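Local coordinates for aminopeptidase-like protein (Chaetomium thermophilum, PDB 5JM6) that probably acts as a zinc-dependent aminopeptidase of the M18 family, forming a dodecamer that belongs to the Cvt pathway of selective autophagy, at residues 320-325 / 502-507; 76-81 / 313-318. All blocks are in the same frame, centred on the assembly; numbering follows the deposited sequence.

Interaction 1: residues 320-325 / 502-507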
ATOM      1  N   HIS A 320     -18.610 -47.142 -36.737  1.00 34.54           N
ATOM      2  CA  HIS A 320     -17.854 -47.420 -37.956  1.00 35.48           C
ATOM      3  C   HIS A 320     -16.766 -48.489 -37.805  1.00 34.76           C
ATOM      4  O   HIS A 320     -16.017 -48.747 -38.746  1.00 34.14           O
ATOM      5  CB  HIS A 320     -17.241 -46.126 -38.490  1.00 31.40           C
ATOM      6  CG  HIS A 320     -18.240 -45.210 -39.127  1.00 40.25           C
ATOM      7  ND1 HIS A 320     -18.351 -45.062 -40.492  1.00 44.16           N
ATOM      8  CD2 HIS A 320     -19.187 -44.407 -38.584  1.00 41.59           C
ATOM      9  CE1 HIS A 320     -19.316 -44.201 -40.764  1.00 45.27           C
ATOM     10  NE2 HIS A 320     -19.839 -43.788 -39.623  1.00 46.42           N
ATOM     11  N   ALA A 321     -16.666 -49.099 -36.629  1.00 33.52           N
ATOM     12  CA  ALA A 321     -15.616 -50.085 -36.384  1.00 31.20           C
ATOM     13  C   ALA A 321     -15.851 -51.377 -37.166  1.00 36.03           C
ATOM     14  O   ALA A 321     -16.981 -51.694 -37.537  1.00 37.72           O
ATOM     15  CB  ALA A 321     -15.511 -50.385 -34.897  1.00 30.59           C
ATOM     16  N   LYS A 322     -14.771 -52.112 -37.422  1.00 35.50           N
ATOM     17  CA  LYS A 322     -14.871 -53.437 -38.026  1.00 40.30           C
ATOM     18  C   LYS A 322     -15.604 -54.396 -37.101  1.00 43.90           C
ATOM     19  O   LYS A 322     -15.501 -54.279 -35.879  1.00 37.48           O
ATOM     20  CB  LYS A 322     -13.484 -54.022 -38.320  1.00 33.89           C
ATOM     21  CG  LYS A 322     -12.695 -53.395 -39.456  1.00 38.14           C
ATOM     22  CD  LYS A 322     -11.385 -54.161 -39.647  1.00 43.32           C
ATOM     23  CE  LYS A 322     -10.317 -53.320 -40.331  1.00 45.58           C
ATOM     24  NZ  LYS A 322      -8.979 -53.980 -40.289  1.00 49.32           N
ATOM     25  N   ARG A 323     -16.370 -55.323 -37.669  1.00 44.73           N
ATOM     26  CA  ARG A 323     -16.564 -56.590 -36.982  1.00 46.48           C
ATOM     27  C   ARG A 323     -15.991 -57.688 -37.861  1.00 46.27           C
ATOM     28  O   ARG A 323     -16.702 -58.275 -38.679  1.00 53.36           O
ATOM     29  CB  ARG A 323     -18.047 -56.856 -36.706  1.00 37.23           C
ATOM     30  CG  ARG A 323     -18.784 -55.747 -35.976  1.00 48.15           C
ATOM     31  CD  ARG A 323     -20.095 -56.281 -35.422  1.00 48.20           C
ATOM     32  NE  ARG A 323     -20.862 -56.980 -36.450  1.00 56.33           N
ATOM     33  CZ  ARG A 323     -21.697 -57.985 -36.211  1.00 51.04           C
ATOM     34  NH1 ARG A 323     -21.877 -58.421 -34.974  1.00 49.35           N
ATOM     35  NH2 ARG A 323     -22.349 -58.561 -37.212  1.00 54.36           N
ATOM     36  N   ALA A 324     -14.747 -58.058 -37.595  1.00 44.77           N
ATOM     37  CA  ALA A 324     -14.093 -59.099 -38.363  1.00 41.97           C
ATOM     38  C   ALA A 324     -14.438 -60.405 -37.686  1.00 43.02           C
ATOM     39  O   ALA A 324     -14.678 -60.423 -36.480  1.00 41.46           O
ATOM     40  CB  ALA A 324     -12.584 -58.880 -38.421  1.00 39.10           C
ATOM     41  N   PRO A 325     -14.483 -61.505 -38.448  1.00 49.29           N
ATOM     42  CA  PRO A 325     -14.794 -62.784 -37.804  1.00 43.06           C
ATOM     43  C   PRO A 325     -13.701 -63.209 -36.824  1.00 42.08           C
ATOM     44  O   PRO A 325     -13.928 -64.078 -35.984  1.00 47.98           O
ATOM     45  CB  PRO A 325     -14.890 -63.756 -38.985  1.00 38.00           C
ATOM     46  CG  PRO A 325     -14.057 -63.134 -40.054  1.00 42.59           C
ATOM     47  CD  PRO A 325     -14.242 -61.653 -39.894  1.00 43.77           C
ATOM     48  N   PHE A 502      -8.956 -41.798 -35.809  1.00 33.10           N
ATOM     49  CA  PHE A 502      -8.020 -42.321 -34.821  1.00 30.01           C
ATOM     50  C   PHE A 502      -8.671 -43.319 -33.868  1.00 32.69           C
ATOM     51  O   PHE A 502      -8.109 -44.380 -33.599  1.00 40.52           O
ATOM     52  CB  PHE A 502      -7.388 -41.197 -34.004  1.00 31.41           C
ATOM     53  CG  PHE A 502      -6.659 -41.691 -32.791  1.00 33.23           C
ATOM     54  CD1 PHE A 502      -5.451 -42.356 -32.921  1.00 32.55           C
ATOM     55  CD2 PHE A 502      -7.194 -41.521 -31.525  1.00 32.00           C
ATOM     56  CE1 PHE A 502      -4.782 -42.828 -31.811  1.00 36.95           C
ATOM     57  CE2 PHE A 502      -6.529 -41.990 -30.410  1.00 35.34           C
ATOM     58  CZ  PHE A 502      -5.321 -42.646 -30.554  1.00 40.07           C
ATOM     59  N   TYR A 503      -9.842 -42.972 -33.339  1.00 32.15           N
ATOM     60  CA  TYR A 503     -10.532 -43.852 -32.403  1.00 31.08           C
ATOM     61  C   TYR A 503     -10.899 -45.178 -33.057  1.00 32.96           C
ATOM     62  O   TYR A 503     -10.743 -46.236 -32.448  1.00 31.92           O
ATOM     63  CB  TYR A 503     -11.792 -43.189 -31.851  1.00 33.05           C
ATOM     64  CG  TYR A 503     -11.541 -41.977 -30.993  1.00 35.08           C
ATOM     65  CD1 TYR A 503     -10.474 -41.934 -30.106  1.00 36.59           C
ATOM     66  CD2 TYR A 503     -12.375 -40.874 -31.073  1.00 33.91           C
ATOM     67  CE1 TYR A 503     -10.247 -40.822 -29.321  1.00 33.08           C
ATOM     68  CE2 TYR A 503     -12.158 -39.760 -30.298  1.00 32.60           C
ATOM     69  CZ  TYR A 503     -11.094 -39.738 -29.424  1.00 35.19           C
ATOM     70  OH  TYR A 503     -10.882 -38.622 -28.653  1.00 48.53           O
ATOM     71  N   LYS A 504     -11.390 -45.120 -34.292  1.00 31.10           N
ATOM     72  CA  LYS A 504     -11.697 -46.342 -35.026  1.00 32.21           C
ATOM     73  C   LYS A 504     -10.436 -47.180 -35.177  1.00 36.59           C
ATOM     74  O   LYS A 504     -10.478 -48.405 -35.070  1.00 31.70           O
ATOM     75  CB  LYS A 504     -12.291 -46.047 -36.404  1.00 32.53           C
ATOM     76  CG  LYS A 504     -12.628 -47.315 -37.184  1.00 32.05           C
ATOM     77  CD  LYS A 504     -12.942 -47.035 -38.642  1.00 31.88           C
ATOM     78  CE  LYS A 504     -12.605 -48.235 -39.521  1.00 33.45           C
ATOM     79  NZ  LYS A 504     -13.709 -49.233 -39.612  1.00 36.71           N
ATOM     80  N   GLY A 505      -9.315 -46.507 -35.419  1.00 32.33           N
ATOM     81  CA  GLY A 505      -8.036 -47.180 -35.522  1.00 31.22           C
ATOM     82  C   GLY A 505      -7.697 -47.932 -34.252  1.00 32.92           C
ATOM     83  O   GLY A 505      -7.209 -49.060 -34.299  1.00 35.02           O
ATOM     84  N   PHE A 506      -7.970 -47.310 -33.111  1.00 29.49           N
ATOM     85  CA  PHE A 506      -7.687 -47.925 -31.821  1.00 31.04           C
ATOM     86  C   PHE A 506      -8.555 -49.159 -31.577  1.00 33.59           C
ATOM     87  O   PHE A 506      -8.035 -50.236 -31.285  1.00 28.24           O
ATOM     88  CB  PHE A 506      -7.876 -46.903 -30.698  1.00 29.19           C
ATOM     89  CG  PHE A 506      -7.986 -47.514 -29.331  1.00 30.00           C
ATOM     90  CD1 PHE A 506      -6.864 -47.995 -28.677  1.00 29.64           C
ATOM     91  CD2 PHE A 506      -9.213 -47.596 -28.696  1.00 27.97           C
ATOM     92  CE1 PHE A 506      -6.969 -48.555 -27.419  1.00 31.70           C
ATOM     93  CE2 PHE A 506      -9.325 -48.153 -27.438  1.00 27.02           C
ATOM     94  CZ  PHE A 506      -8.200 -48.634 -26.797  1.00 30.70           C
ATOM     95  N   LEU A 507      -9.870 -49.008 -31.703  1.00 29.00           N
ATOM     96  CA  LEU A 507     -10.775 -50.129 -31.474  1.00 31.12           C
ATOM     97  C   LEU A 507     -10.479 -51.281 -32.433  1.00 34.79           C
ATOM     98  O   LEU A 507     -10.528 -52.446 -32.042  1.00 31.98           O
ATOM     99  CB  LEU A 507     -12.236 -49.685 -31.607  1.00 31.31           C
ATOM    100  CG  LEU A 507     -12.724 -48.617 -30.619  1.00 33.63           C
ATOM    101  CD1 LEU A 507     -14.089 -48.093 -31.027  1.00 32.98           C
ATOM    102  CD2 LEU A 507     -12.765 -49.145 -29.192  1.00 28.59           C
TER

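Interaction 2: residues 76-81 / 313-318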
ATOM      1  N   LYS A  76     -28.802 -43.100 -28.628  1.00 40.73           N
ATOM      2  CA  LYS A  76     -29.684 -44.239 -28.441  1.00 37.36           C
ATOM      3  C   LYS A  76     -30.456 -44.547 -29.725  1.00 34.12           C
ATOM      4  O   LYS A  76     -30.656 -45.712 -30.065  1.00 33.57           O
ATOM      5  CB  LYS A  76     -30.641 -43.982 -27.272  1.00 30.46           C
ATOM      6  CG  LYS A  76     -31.524 -45.159 -26.926  1.00 40.81           C
ATOM      7  CD  LYS A  76     -32.389 -44.888 -25.705  1.00 42.36           C
ATOM      8  CE  LYS A  76     -33.351 -46.046 -25.488  1.00 46.94           C
ATOM      9  NZ  LYS A  76     -34.288 -45.843 -24.350  1.00 54.08           N
ATOM     10  N   GLN A  77     -30.859 -43.510 -30.454  1.00 34.44           N
ATOM     11  CA  GLN A  77     -31.586 -43.714 -31.705  1.00 36.08           C
ATOM     12  C   GLN A  77     -30.686 -44.234 -32.822  1.00 37.88           C
ATOM     13  O   GLN A  77     -31.135 -44.993 -33.676  1.00 41.35           O
ATOM     14  CB  GLN A  77     -32.269 -42.423 -32.163  1.00 41.97           C
ATOM     15  CG  GLN A  77     -33.339 -41.894 -31.223  1.00 48.78           C
ATOM     16  CD  GLN A  77     -34.024 -40.657 -31.773  1.00 55.20           C
ATOM     17  OE1 GLN A  77     -33.796 -40.267 -32.919  1.00 58.96           O
ATOM     18  NE2 GLN A  77     -34.867 -40.034 -30.958  1.00 58.43           N
ATOM     19  N   LYS A  78     -29.421 -43.831 -32.831  1.00 36.66           N
ATOM     20  CA  LYS A  78     -28.515 -44.319 -33.862  1.00 34.04           C
ATOM     21  C   LYS A  78     -28.044 -45.738 -33.550  1.00 39.18           C
ATOM     22  O   LYS A  78     -27.863 -46.547 -34.458  1.00 40.27           O
ATOM     23  CB  LYS A  78     -27.325 -43.375 -34.035  1.00 39.10           C
ATOM     24  CG  LYS A  78     -27.735 -41.957 -34.404  1.00 37.12           C
ATOM     25  CD  LYS A  78     -26.651 -41.253 -35.197  1.00 36.01           C
ATOM     26  CE  LYS A  78     -27.247 -40.414 -36.314  1.00 41.17           C
ATOM     27  NZ  LYS A  78     -26.188 -39.767 -37.135  1.00 48.01           N
ATOM     28  N   LEU A  79     -27.864 -46.046 -32.268  1.00 39.40           N
ATOM     29  CA  LEU A  79     -27.503 -47.404 -31.871  1.00 35.33           C
ATOM     30  C   LEU A  79     -28.624 -48.382 -32.209  1.00 35.63           C
ATOM     31  O   LEU A  79     -28.366 -49.493 -32.670  1.00 33.54           O
ATOM     32  CB  LEU A  79     -27.175 -47.473 -30.379  1.00 33.34           C
ATOM     33  CG  LEU A  79     -25.856 -46.846 -29.922  1.00 32.10           C
ATOM     34  CD1 LEU A  79     -25.777 -46.847 -28.407  1.00 29.37           C
ATOM     35  CD2 LEU A  79     -24.662 -47.570 -30.527  1.00 28.79           C
ATOM     36  N   LEU A  80     -29.867 -47.967 -31.992  1.00 36.13           N
ATOM     37  CA  LEU A  80     -31.009 -48.825 -32.291  1.00 39.20           C
ATOM     38  C   LEU A  80     -31.187 -49.015 -33.797  1.00 41.98           C
ATOM     39  O   LEU A  80     -31.574 -50.092 -34.250  1.00 45.19           O
ATOM     40  CB  LEU A  80     -32.288 -48.258 -31.671  1.00 38.11           C
ATOM     41  CG  LEU A  80     -32.418 -48.420 -30.153  1.00 32.47           C
ATOM     42  CD1 LEU A  80     -33.549 -47.563 -29.610  1.00 29.90           C
ATOM     43  CD2 LEU A  80     -32.631 -49.879 -29.783  1.00 31.45           C
ATOM     44  N   LYS A  81     -30.893 -47.977 -34.573  1.00 40.87           N
ATOM     45  CA  LYS A  81     -31.028 -48.063 -36.022  1.00 40.23           C
ATOM     46  C   LYS A  81     -29.923 -48.924 -36.631  1.00 40.35           C
ATOM     47  O   LYS A  81     -30.078 -49.461 -37.728  1.00 40.56           O
ATOM     48  CB  LYS A  81     -31.025 -46.666 -36.643  1.00 45.17           C
ATOM     49  CG  LYS A  81     -32.317 -45.897 -36.412  1.00 50.44           C
ATOM     50  CD  LYS A  81     -32.170 -44.430 -36.779  1.00 55.26           C
ATOM     51  CE  LYS A  81     -33.339 -43.614 -36.245  1.00 64.67           C
ATOM     52  NZ  LYS A  81     -33.169 -42.156 -36.501  1.00 63.79           N
ATOM     53  N   ALA A 313     -17.037 -38.245 -31.644  1.00 33.22           N
ATOM     54  CA  ALA A 313     -16.086 -38.936 -32.507  1.00 34.07           C
ATOM     55  C   ALA A 313     -15.859 -40.369 -32.032  1.00 35.58           C
ATOM     56  O   ALA A 313     -15.708 -41.282 -32.844  1.00 32.82           O
ATOM     57  CB  ALA A 313     -14.770 -38.178 -32.564  1.00 33.34           C
ATOM     58  N   ALA A 314     -15.836 -40.559 -30.716  1.00 34.82           N
ATOM     59  CA  ALA A 314     -15.700 -41.893 -30.140  1.00 33.81           C
ATOM     60  C   ALA A 314     -16.916 -42.743 -30.485  1.00 36.35           C
ATOM     61  O   ALA A 314     -16.783 -43.891 -30.911  1.00 38.71           O
ATOM     62  CB  ALA A 314     -15.517 -41.807 -28.634  1.00 29.26           C
ATOM     63  N   PHE A 315     -18.099 -42.166 -30.299  1.00 30.86           N
ATOM     64  CA  PHE A 315     -19.353 -42.825 -30.640  1.00 28.41           C
ATOM     65  C   PHE A 315     -19.371 -43.244 -32.109  1.00 34.89           C
ATOM     66  O   PHE A 315     -19.697 -44.387 -32.430  1.00 29.79           O
ATOM     67  CB  PHE A 315     -20.534 -41.901 -30.326  1.00 33.90           C
ATOM     68  CG  PHE A 315     -21.874 -42.449 -30.736  1.00 33.32           C
ATOM     69  CD1 PHE A 315     -22.511 -43.412 -29.971  1.00 33.00           C
ATOM     70  CD2 PHE A 315     -22.507 -41.981 -31.875  1.00 31.21           C
ATOM     71  CE1 PHE A 315     -23.747 -43.909 -30.345  1.00 36.71           C
ATOM     72  CE2 PHE A 315     -23.743 -42.470 -32.251  1.00 40.79           C
ATOM     73  CZ  PHE A 315     -24.363 -43.437 -31.486  1.00 40.52           C
ATOM     74  N   MET A 316     -19.005 -42.323 -32.997  1.00 31.72           N
ATOM     75  CA  MET A 316     -18.996 -42.616 -34.428  1.00 29.44           C
ATOM     76  C   MET A 316     -17.954 -43.675 -34.775  1.00 30.13           C
ATOM     77  O   MET A 316     -18.160 -44.474 -35.688  1.00 30.81           O
ATOM     78  CB  MET A 316     -18.743 -41.346 -35.248  1.00 28.58           C
ATOM     79  CG  MET A 316     -19.874 -40.323 -35.206  1.00 31.59           C
ATOM     80  SD  MET A 316     -21.437 -40.893 -35.915  1.00 35.05           S
ATOM     81  CE  MET A 316     -21.018 -41.015 -37.653  1.00 34.05           C
ATOM     82  N   ALA A 317     -16.840 -43.686 -34.050  1.00 32.29           N
ATOM     83  CA  ALA A 317     -15.819 -44.705 -34.261  1.00 33.74           C
ATOM     84  C   ALA A 317     -16.383 -46.094 -33.989  1.00 34.59           C
ATOM     85  O   ALA A 317     -16.133 -47.031 -34.745  1.00 35.50           O
ATOM     86  CB  ALA A 317     -14.615 -44.444 -33.387  1.00 28.64           C
ATOM     87  N   LEU A 318     -17.150 -46.221 -32.909  1.00 31.33           N
ATOM     88  CA  LEU A 318     -17.783 -47.494 -32.589  1.00 34.25           C
ATOM     89  C   LEU A 318     -18.735 -47.916 -33.705  1.00 36.12           C
ATOM     90  O   LEU A 318     -18.697 -49.059 -34.158  1.00 43.08           O
ATOM     91  CB  LEU A 318     -18.532 -47.413 -31.259  1.00 38.15           C
ATOM     92  CG  LEU A 318     -19.096 -48.743 -30.755  1.00 29.14           C
ATOM     93  CD1 LEU A 318     -17.977 -49.759 -30.580  1.00 32.51           C
ATOM     94  CD2 LEU A 318     -19.851 -48.549 -29.452  1.00 27.77           C
TER

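Interaction 1: residues 320-325 / 502-507
Lys504 reaches out from its helix to the backbone of residues 320-322, and its amino group carries the one hydrogen bond of the contact, to the carbonyl oxygen of His320. CG of Lys504 lies anti to the backbone N (chi1 -180°), which sends the chain straight out towards the other segment. The methylenes then run alongside the peptide unit that follows His320, with Lys504 CD 3.5 Å from His320 O. Only at the end does the chain bend (chi4 86°), turning the amino group onto that oxygen, with Lys504 NZ 2.5 Å from His320 O. The approach to the carbonyl is moderately bent, 150° at the oxygen, and the donor sits a little tilted from the carbonyl plane.

CB of His320 passes Lys504 CD at 4.4 Å, while its ring leads away and meets Phe54 edge-to-face. Ala321 gives its backbone rather than its methyl, Ala321 CA being 3.8 Å from Lys504 NZ. On Lys322 it is the start of the side chain that comes near; its own ammonium lies well off, with Lys322 NZ 6.7 Å from Lys504 NZ.

Asp508, just beyond residues 502-507 and one helical turn on from Lys504, ties the two sides together. One of its carboxylate oxygens makes a salt bridge with Lys504 NZ, and the other accepts the backbone N-H of Lys322. With an alanine here instead of Lys504, the His320 carbonyl would probably lose this donor and the Asp508 carboxylate this ion pair. The lysine thus links a carboxylate and a main-chain carbonyl, holding the start of the loop that leads to strand 330-336 against helix 495-514.

Interaction 2: residues 76-81 / 313-318
The apolar part of this contact is the meeting of Leu79 with Phe315, whose side chains cross obliquely between the two helices. CG of Phe315 stands anti to the backbone N (chi1 176°), an angle that carries the ring out from helix 305-320 towards helix 68-81, its far end leading. That end is met at the ring's edge, close to its plane: Leu79 CG lies 3.6 Å from Phe315 CE1, and CD2 of Leu79 packs on the same ring atom at 3.8 Å. The neighbouring residue supplies a second aliphatic contact at the edge, with Lys78 CB 3.9 Å from Phe315 CZ.

The polar end of Lys78 turns back to its own helix. Beyond CB, the chain carries its amino group away from the ring, to a hydrogen bond with the hydroxyl of Tyr74, one turn earlier, and only the base of this lysine serves the packing.

Leu79 also rests on Phe104, Ile112 and Ala114 of the sheet, and Leu318 reaches Ala114 too. Helices 68-81 and 305-320 therefore cover the same face of the central mixed sheet, the layered alpha/beta build of M18 peptidases; helix 305-320 carries Asp306, a ligand of both active-site zinc ions, in its first turn.

Helix 305-320 and the loop after it are common to both contacts. Interaction 2 grips the helix in the buried interior against helix 68-81, through carbon alone; interaction 1 holds the segment 320-325, which leads on to strand 330-336, against helix 495-514, at the surface, through a lysine, a backbone carbonyl and a nearby carboxylate. Their centres are about 13 Å apart, and they join directly through Tyr503, which packs on Ala313, Ala314 and Ala317, with Tyr503 CB 3.5 Å from Ala317 CB. Alanines, with Met316, face helix 495-514, while the bulky Phe315 faces helix 68-81. Apolar packing in the core gives way to charged and polar bonding at the surface.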